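Local coordinates for tyrosinase (Aspergillus oryzae, PDB 6JU8), which probably uses a dinuclear copper centre and molecular oxygen to oxidise L-tyrosine and L-dopa to L-dopaquinone, a step in melanin biosynthesis, at residues 262-267 with 352-357; 268-273 with 336-341. The protein carries 1 engineered substitution. All coordinates share one frame; numbering follows the deposited sequence.

Interaction 1 of 2, residues 262-267 with 352-357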
ATOM      1  N   ASN A 262       7.389  -7.285   5.765  1.00  9.21           N
ATOM      2  CA  ASN A 262       7.631  -7.675   7.145  1.00  8.55           C
ATOM      3  C   ASN A 262       7.400  -9.172   7.347  1.00  9.17           C
ATOM      4  O   ASN A 262       8.184  -9.841   8.048  1.00 10.52           O
ATOM      5  CB  ASN A 262       6.738  -6.904   8.111  1.00  9.89           C
ATOM      6  CG  ASN A 262       7.154  -5.466   8.301  1.00  9.38           C
ATOM      7  OD1 ASN A 262       8.171  -5.031   7.760  1.00 10.72           O
ATOM      8  ND2 ASN A 262       6.370  -4.718   9.065  1.00  9.96           N
ATOM      9  N   LEU A 263       6.375  -9.735   6.704  1.00  8.55           N
ATOM     10  CA  LEU A 263       6.170 -11.180   6.783  1.00  9.15           C
ATOM     11  C   LEU A 263       7.408 -11.928   6.274  1.00  8.65           C
ATOM     12  O   LEU A 263       7.876 -12.888   6.898  1.00  9.99           O
ATOM     13  CB  LEU A 263       4.956 -11.579   5.927  1.00 10.96           C
ATOM     14  CG  LEU A 263       4.593 -13.059   5.893  1.00 12.73           C
ATOM     15  CD1 LEU A 263       4.105 -13.543   7.259  1.00 16.81           C
ATOM     16  CD2 LEU A 263       3.501 -13.317   4.850  1.00 14.85           C
ATOM     17  N   ALA A 264       7.943 -11.512   5.125  1.00  8.75           N
ATOM     18  CA  ALA A 264       9.103 -12.163   4.540  1.00  8.41           C
ATOM     19  C   ALA A 264      10.324 -12.042   5.445  1.00  9.22           C
ATOM     20  O   ALA A 264      11.079 -12.995   5.584  1.00  9.96           O
ATOM     21  CB  ALA A 264       9.424 -11.518   3.192  1.00  9.73           C
ATOM     22  N   LEU A 265      10.563 -10.884   6.053  1.00  9.41           N
ATOM     23  CA  LEU A 265      11.700 -10.713   6.952  1.00  9.61           C
ATOM     24  C   LEU A 265      11.646 -11.732   8.078  1.00  9.53           C
ATOM     25  O   LEU A 265      12.695 -12.281   8.437  1.00 11.02           O
ATOM     26  CB  LEU A 265      11.754  -9.294   7.508  1.00 10.14           C
ATOM     27  CG  LEU A 265      12.019  -8.158   6.535  1.00 11.26           C
ATOM     28  CD1 LEU A 265      11.741  -6.843   7.265  1.00 14.13           C
ATOM     29  CD2 LEU A 265      13.444  -8.180   6.022  1.00 12.87           C
ATOM     30  N   ASN A 266      10.449 -11.972   8.621  1.00 10.06           N
ATOM     31  CA  ASN A 266      10.324 -12.865   9.762  1.00 10.44           C
ATOM     32  C   ASN A 266      10.169 -14.321   9.385  1.00 11.15           C
ATOM     33  O   ASN A 266      10.514 -15.196  10.204  1.00 13.36           O
ATOM     34  CB  ASN A 266       9.173 -12.362  10.653  1.00 11.05           C
ATOM     35  CG  ASN A 266       9.570 -11.042  11.288  1.00 10.39           C
ATOM     36  OD1 ASN A 266      10.427 -10.987  12.180  1.00 11.35           O
ATOM     37  ND2 ASN A 266       8.970  -9.956  10.799  1.00 11.99           N
ATOM     38  N   GLU A 267       9.755 -14.623   8.162  1.00  9.93           N
ATOM     39  CA  GLU A 267       9.743 -15.995   7.646  1.00 11.67           C
ATOM     40  C   GLU A 267      11.093 -16.407   7.053  1.00 10.61           C
ATOM     41  O   GLU A 267      11.338 -17.610   6.937  1.00 13.00           O
ATOM     42  CB  GLU A 267       8.655 -16.173   6.581  1.00 12.32           C
ATOM     43  CG  GLU A 267       7.246 -16.152   7.171  1.00 14.77           C
ATOM     44  CD  GLU A 267       6.221 -16.877   6.333  1.00 17.68           C
ATOM     45  OE1 GLU A 267       5.087 -17.030   6.823  1.00 20.95           O
ATOM     46  OE2 GLU A 267       6.522 -17.297   5.198  1.00 22.07           O
ATOM     47  N   LEU A 352       1.501 -18.650  -1.726  1.00 15.72           N
ATOM     48  CA  LEU A 352       0.764 -17.465  -2.174  1.00 14.11           C
ATOM     49  C   LEU A 352       0.880 -16.287  -1.222  1.00 12.08           C
ATOM     50  O   LEU A 352       0.855 -15.131  -1.668  1.00 12.67           O
ATOM     51  CB  LEU A 352      -0.716 -17.831  -2.404  1.00 16.83           C
ATOM     52  CG  LEU A 352      -0.993 -18.590  -3.703  1.00 16.03           C
ATOM     53  CD1 LEU A 352      -2.450 -19.033  -3.761  1.00 22.58           C
ATOM     54  CD2 LEU A 352      -0.672 -17.735  -4.919  1.00 24.72           C
ATOM     55  N   LYS A 353       1.078 -16.539   0.057  1.00 12.23           N
ATOM     56  CA  LYS A 353       1.169 -15.466   1.034  1.00 13.07           C
ATOM     57  C   LYS A 353       2.355 -14.542   0.764  1.00 11.04           C
ATOM     58  O   LYS A 353       2.340 -13.451   1.369  1.00 13.38           O
ATOM     59  CB  LYS A 353       1.328 -16.016   2.456  1.00 13.87           C
ATOM     60  CG  LYS A 353       2.595 -16.883   2.569  1.00 15.35           C
ATOM     61  CD  LYS A 353       2.667 -17.542   3.944  1.00 16.46           C
ATOM     62  CE  LYS A 353       3.663 -18.701   3.918  1.00 23.11           C
ATOM     63  NZ  LYS A 353       4.051 -19.128   5.292  1.00 26.09           N
ATOM     64  N   LEU A 354       3.349 -14.898  -0.034  1.00 10.43           N
ATOM     65  CA  LEU A 354       4.471 -14.012  -0.333  1.00 11.63           C
ATOM     66  C   LEU A 354       4.538 -13.633  -1.810  1.00 10.56           C
ATOM     67  O   LEU A 354       5.544 -13.080  -2.251  1.00 12.51           O
ATOM     68  CB  LEU A 354       5.807 -14.584   0.150  1.00 13.35           C
ATOM     69  CG  LEU A 354       6.063 -14.514   1.657  1.00 12.83           C
ATOM     70  CD1 LEU A 354       7.394 -15.166   2.001  1.00 19.62           C
ATOM     71  CD2 LEU A 354       6.041 -13.067   2.163  1.00 14.23           C
ATOM     72  N   TRP A 355       3.475 -13.877  -2.574  1.00  9.42           N
ATOM     73  CA  TRP A 355       3.475 -13.503  -3.995  1.00 10.59           C
ATOM     74  C   TRP A 355       3.618 -11.998  -4.188  1.00  8.96           C
ATOM     75  O   TRP A 355       2.990 -11.210  -3.470  1.00 10.34           O
ATOM     76  CB  TRP A 355       2.145 -13.956  -4.601  1.00 11.71           C
ATOM     77  CG  TRP A 355       2.006 -13.835  -6.087  1.00 10.59           C
ATOM     78  CD1 TRP A 355       2.966 -13.679  -7.056  1.00  9.38           C
ATOM     79  CD2 TRP A 355       0.743 -13.873  -6.772  1.00 10.69           C
ATOM     80  NE1 TRP A 355       2.395 -13.614  -8.310  1.00 11.03           N
ATOM     81  CE2 TRP A 355       1.010 -13.729  -8.149  1.00 10.07           C
ATOM     82  CE3 TRP A 355      -0.584 -14.000  -6.333  1.00 11.16           C
ATOM     83  CZ2 TRP A 355      -0.001 -13.716  -9.103  1.00 11.06           C
ATOM     84  CZ3 TRP A 355      -1.599 -13.993  -7.293  1.00 11.62           C
ATOM     85  CH2 TRP A 355      -1.309 -13.856  -8.662  1.00 12.68           C
ATOM     86  N   GLY A 356       4.456 -11.602  -5.131  1.00  8.61           N
ATOM     87  CA  GLY A 356       4.555 -10.275  -5.673  1.00  9.20           C
ATOM     88  C   GLY A 356       5.990  -9.835  -5.864  1.00  8.36           C
ATOM     89  O   GLY A 356       6.877 -10.252  -5.097  1.00 12.72           O
ATOM     90  N   ALA A 357       6.212  -8.994  -6.872  1.00  8.63           N
ATOM     91  CA  ALA A 357       7.578  -8.539  -7.146  1.00  8.40           C
ATOM     92  C   ALA A 357       7.673  -7.017  -7.068  1.00  8.26           C
ATOM     93  O   ALA A 357       6.689  -6.289  -7.252  1.00  8.93           O
ATOM     94  CB  ALA A 357       8.027  -8.990  -8.527  1.00 10.13           C
TER
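The ammonium group of Lys353 closes on the carboxylate of Glu267 at the partly exposed border of this contact, the two extended chains arriving from opposite directions. It faces both carboxylate oxygens but leans to one: Lys353 NZ lies 2.8 Å from Glu267 OE1, which it meets on the syn side, 19° out of the carboxylate plane, while the second bond, from Lys353 NZ to Glu267 OE2 at 3.1 Å, is weak. The lysine starts with CG wedged between its own N and carbonyl carbon (chi1 59°), then runs nearly straight to its charged end.

Beneath the salt bridge the packing is apolar and buried. One methyl of Leu354, CD2, does most of the touching: it lies 3.7 Å from Leu263 CD2 and 3.9 Å from Ala264 CB, which sets it against the flank of helix 258-267. Leu263, with CG swung opposite its backbone N (chi1 180°), also sends CD2 over the backbone of the other segment, 3.7 Å from Lys353 O.

Further out, Arg260, one turn before Ala264 in the same helix, donates from NH1 to Trp355 O, and Tyr240 packs on Ala264. Leu263 and Lys353 also touch the second subunit, at its Arg260 and Lys353 respectively. The whole is helix-to-loop packing in the central domain of tyrosinase: the last turns of helix 258-267 lie against the chain entering strand 356-357, beside the subunit interface.

Interaction 2 of 2, residues 268-273 with 336-341. With CU (copper (II) ion), chain D.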
ATOM      1  N   HIS A 268      11.928 -15.441   6.716  1.00 10.39           N
ATOM      2  CA  HIS A 268      13.279 -15.610   6.207  1.00 10.40           C
ATOM      3  C   HIS A 268      13.444 -16.720   5.186  1.00 10.62           C
ATOM      4  O   HIS A 268      14.257 -17.625   5.400  1.00 12.45           O
ATOM      5  CB  HIS A 268      14.248 -15.782   7.388  1.00 12.82           C
ATOM      6  CG  HIS A 268      13.918 -16.876   8.348  1.00 11.98           C
ATOM      7  ND1 HIS A 268      14.193 -18.203   8.129  1.00 15.58           N
ATOM      8  CD2 HIS A 268      13.329 -16.810   9.568  1.00 11.75           C
ATOM      9  CE1 HIS A 268      13.775 -18.936   9.153  1.00 15.94           C
ATOM     10  NE2 HIS A 268      13.273 -18.110  10.046  1.00 14.60           N
ATOM     11  N   PRO A 269      12.746 -16.664   4.053  1.00 11.08           N
ATOM     12  CA  PRO A 269      12.917 -17.711   3.033  1.00 11.78           C
ATOM     13  C   PRO A 269      14.205 -17.532   2.256  1.00 11.08           C
ATOM     14  O   PRO A 269      14.238 -16.904   1.196  1.00 12.72           O
ATOM     15  CB  PRO A 269      11.669 -17.506   2.171  1.00 13.93           C
ATOM     16  CG  PRO A 269      11.340 -16.053   2.294  1.00 12.85           C
ATOM     17  CD  PRO A 269      11.738 -15.656   3.686  1.00 12.14           C
ATOM     18  N   TRP A 270      15.284 -18.095   2.829  1.00 11.92           N
ATOM     19  CA  TRP A 270      16.599 -17.984   2.206  1.00 12.16           C
ATOM     20  C   TRP A 270      16.582 -18.612   0.817  1.00 12.02           C
ATOM     21  O   TRP A 270      16.015 -19.712   0.677  1.00 15.29           O
ATOM     22  CB  TRP A 270      17.666 -18.732   3.029  1.00 11.75           C
ATOM     23  CG  TRP A 270      17.681 -18.257   4.461  1.00 10.93           C
ATOM     24  CD1 TRP A 270      17.146 -18.868   5.561  1.00 11.01           C
ATOM     25  CD2 TRP A 270      18.281 -17.054   4.951  1.00 10.18           C
ATOM     26  NE1 TRP A 270      17.368 -18.117   6.694  1.00 11.00           N
ATOM     27  CE2 TRP A 270      18.065 -16.997   6.341  1.00 10.22           C
ATOM     28  CE3 TRP A 270      18.987 -16.028   4.313  1.00 10.45           C
ATOM     29  CZ2 TRP A 270      18.531 -15.933   7.116  1.00 11.05           C
ATOM     30  CZ3 TRP A 270      19.437 -14.978   5.105  1.00 10.20           C
ATOM     31  CH2 TRP A 270      19.215 -14.924   6.478  1.00 10.68           C
ATOM     32  N   TYR A 271      17.202 -18.002  -0.183  1.00 11.31           N
ATOM     33  CA  TYR A 271      17.191 -18.624  -1.516  1.00 13.53           C
ATOM     34  C   TYR A 271      18.263 -19.709  -1.646  1.00 15.41           C
ATOM     35  O   TYR A 271      18.157 -20.614  -2.490  1.00 18.22           O
ATOM     36  CB  TYR A 271      17.306 -17.593  -2.641  1.00 16.06           C
ATOM     37  CG  TYR A 271      18.629 -16.867  -2.777  1.00 15.25           C
ATOM     38  CD1 TYR A 271      19.725 -17.436  -3.415  1.00 16.18           C
ATOM     39  CD2 TYR A 271      18.775 -15.588  -2.244  1.00 14.19           C
ATOM     40  CE1 TYR A 271      20.947 -16.782  -3.541  1.00 18.20           C
ATOM     41  CE2 TYR A 271      19.979 -14.929  -2.361  1.00 15.64           C
ATOM     42  CZ  TYR A 271      21.055 -15.512  -3.005  1.00 19.11           C
ATOM     43  OH  TYR A 271      22.247 -14.813  -3.101  1.00 19.66           O
ATOM     44  N   GLN A 272      19.301 -19.643  -0.824  1.00 14.76           N
ATOM     45  CA  GLN A 272      20.374 -20.634  -0.905  1.00 16.19           C
ATOM     46  C   GLN A 272      19.915 -22.003  -0.400  1.00 20.26           C
ATOM     47  O   GLN A 272      18.996 -22.098   0.412  1.00 19.47           O
ATOM     48  CB  GLN A 272      21.564 -20.156  -0.076  1.00 17.67           C
ATOM     49  CG  GLN A 272      22.327 -18.971  -0.638  1.00 16.54           C
ATOM     50  CD  GLN A 272      21.723 -17.661  -0.161  1.00 15.26           C
ATOM     51  OE1 GLN A 272      20.634 -17.594   0.416  1.00 15.16           O
ATOM     52  NE2 GLN A 272      22.423 -16.581  -0.452  1.00 19.85           N
ATOM     53  N   ASN A 273      20.574 -23.040  -0.916  1.00 20.22           N
ATOM     54  CA  ASN A 273      20.394 -24.414  -0.452  1.00 22.26           C
ATOM     55  C   ASN A 273      21.024 -24.580   0.928  1.00 21.78           C
ATOM     56  O   ASN A 273      22.254 -24.508   1.024  1.00 24.13           O
ATOM     57  CB  ASN A 273      21.041 -25.348  -1.466  1.00 29.46           C
ATOM     58  CG  ASN A 273      21.145 -26.794  -1.045  1.00 35.59           C
ATOM     59  OD1 ASN A 273      20.474 -27.223  -0.106  1.00 40.03           O
ATOM     60  ND2 ASN A 273      21.982 -27.554  -1.752  1.00 45.23           N
ATOM     61  N   HIS A 336      17.294  -7.831   0.191  1.00  9.16           N
ATOM     62  CA  HIS A 336      16.740  -7.185  -1.004  1.00  8.91           C
ATOM     63  C   HIS A 336      15.482  -7.910  -1.488  1.00  8.58           C
ATOM     64  O   HIS A 336      14.453  -7.293  -1.783  1.00  9.00           O
ATOM     65  CB  HIS A 336      17.771  -7.210  -2.130  1.00  8.28           C
ATOM     66  CG  HIS A 336      18.676  -6.026  -2.236  1.00  8.43           C
ATOM     67  ND1 HIS A 336      18.239  -4.818  -2.745  1.00 10.48           N
ATOM     68  CD2 HIS A 336      19.988  -5.852  -1.952  1.00  9.37           C
ATOM     69  CE1 HIS A 336      19.237  -3.958  -2.779  1.00 10.18           C
ATOM     70  NE2 HIS A 336      20.309  -4.539  -2.268  1.00  9.36           N
ATOM     71  N   ASN A 337      15.562  -9.246  -1.584  1.00  8.58           N
ATOM     72  CA  ASN A 337      14.409 -10.009  -2.080  1.00  9.09           C
ATOM     73  C   ASN A 337      13.208  -9.831  -1.159  1.00  8.32           C
ATOM     74  O   ASN A 337      12.065  -9.677  -1.626  1.00  9.58           O
ATOM     75  CB  ASN A 337      14.763 -11.493  -2.169  1.00 10.60           C
ATOM     76  CG  ASN A 337      15.686 -11.789  -3.336  1.00 10.91           C
ATOM     77  OD1 ASN A 337      15.794 -11.007  -4.271  1.00 14.48           O
ATOM     78  ND2 ASN A 337      16.321 -12.955  -3.245  1.00 15.39           N
ATOM     79  N   TRP A 338      13.455  -9.911   0.145  1.00  8.67           N
ATOM     80  CA  TRP A 338      12.344  -9.914   1.110  1.00  8.85           C
ATOM     81  C   TRP A 338      11.695  -8.547   1.209  1.00  8.24           C
ATOM     82  O   TRP A 338      10.506  -8.459   1.486  1.00  9.95           O
ATOM     83  CB  TRP A 338      12.827 -10.402   2.489  1.00  9.09           C
ATOM     84  CG  TRP A 338      13.407 -11.784   2.422  1.00  8.52           C
ATOM     85  CD1 TRP A 338      13.187 -12.739   1.475  1.00 10.45           C
ATOM     86  CD2 TRP A 338      14.318 -12.332   3.382  1.00  8.22           C
ATOM     87  NE1 TRP A 338      13.928 -13.859   1.789  1.00 10.81           N
ATOM     88  CE2 TRP A 338      14.620 -13.640   2.947  1.00  9.78           C
ATOM     89  CE3 TRP A 338      14.920 -11.868   4.564  1.00  9.66           C
ATOM     90  CZ2 TRP A 338      15.491 -14.493   3.635  1.00  9.09           C
ATOM     91  CZ3 TRP A 338      15.773 -12.713   5.232  1.00  9.58           C
ATOM     92  CH2 TRP A 338      16.057 -14.020   4.786  1.00  9.33           C
ATOM     93  N   VAL A 339      12.455  -7.470   0.984  1.00  9.41           N
ATOM     94  CA  VAL A 339      11.866  -6.122   1.005  1.00  9.50           C
ATOM     95  C   VAL A 339      11.093  -5.861  -0.274  1.00  8.90           C
ATOM     96  O   VAL A 339       9.995  -5.302  -0.235  1.00  9.57           O
ATOM     97  CB  VAL A 339      12.966  -5.059   1.165  1.00  9.56           C
ATOM     98  CG1 VAL A 339      12.419  -3.647   0.981  1.00 10.71           C
ATOM     99  CG2 VAL A 339      13.615  -5.178   2.545  1.00 10.72           C
ATOM    100  N   GLY A 340      11.655  -6.227  -1.423  1.00  8.77           N
ATOM    101  CA  GLY A 340      11.119  -5.817  -2.704  1.00  9.91           C
ATOM    102  C   GLY A 340       9.995  -6.704  -3.208  1.00  8.31           C
ATOM    103  O   GLY A 340       9.124  -6.238  -3.939  1.00  9.93           O
ATOM    104  N   GLY A 341      10.057  -7.989  -2.845  1.00  9.05           N
ATOM    105  CA  GLY A 341       9.175  -8.988  -3.434  1.00 10.11           C
ATOM    106  C   GLY A 341       9.908  -9.656  -4.590  1.00  9.81           C
ATOM    107  O   GLY A 341      10.397  -8.957  -5.488  1.00 10.12           O
TER
HETATM  108 CU    CU D 502      22.058  -3.813  -2.232  0.53 10.87          CU
HETATM  109  O   HOH W   1      15.659 -14.583  -0.897  1.00 14.36           O
HETATM  110  O   HOH W   2      23.104  -3.494  -4.224  1.00 22.12           O
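Trp338 reaches from helix 328-340 across to the loop 268-273, and its indole can be followed atom by atom. CB leaves the backbone toward the loop with CG set opposite the carbonyl carbon (chi1 -59°), which carries the ring out from the helix. On the five-membered ring, CD1 passes under Pro269, whose CD sits over the face 3.8 Å from that ring's centroid, a CH-pi contact. Trp338 NE1 donates to Pro269 O at 3.1 Å; the acceptor lies close to the indole plane, whereas the donor nitrogen stands 64° out of the carbonyl plane. Pro269 centres an inverse gamma turn, with a weak bond from Trp270 N to His268 O.

The same helix supplies two ligands of one copper in the type-3 dicopper centre of the tyrosinase family: His336 NE2 binds copper at 1.9 Å, His332 is the other, and His376 completes the histidine set. Trp338 lies two residues beyond His336, where the loop covers the helix.

Farther along, Trp338 CZ2 approaches His268 C at 3.4 Å. His268 CA shares the indole face with Pro269 CD, standing over the six-membered ring; CZ3 lies by His268 CA and CB. CH2, the far end, also touches His268 CB and meets the face of Trp270 in an edge-to-face pair, centroids 4.8 Å apart and planes at 66°. Trp270 is held at NE1 by Pro281 O. Alongside, Asn337 ND2 donates to a water, which in turn donates weakly to Pro269 O.

In the fold
From the N terminus, the chain reaches these contacts at helix 258-267, whose end supplies one side of interaction 1, and passes straight into the loop 268-273 of interaction 2. It then travels through helices 283-292 and 298-302 before helix 328-340 brings residues 336-341 back against that loop, closing the inner circuit. Only afterwards does 352-357 return to the helix end and close the outer one, so the two contacts nest and do not cross. They adjoin in space: Ala264 CB packs on Trp338 CB at 3.6 Å. Together they tie helix 258-267 and its following loop to a helix carrying copper ligands and to the turn that leads into strand 356-357.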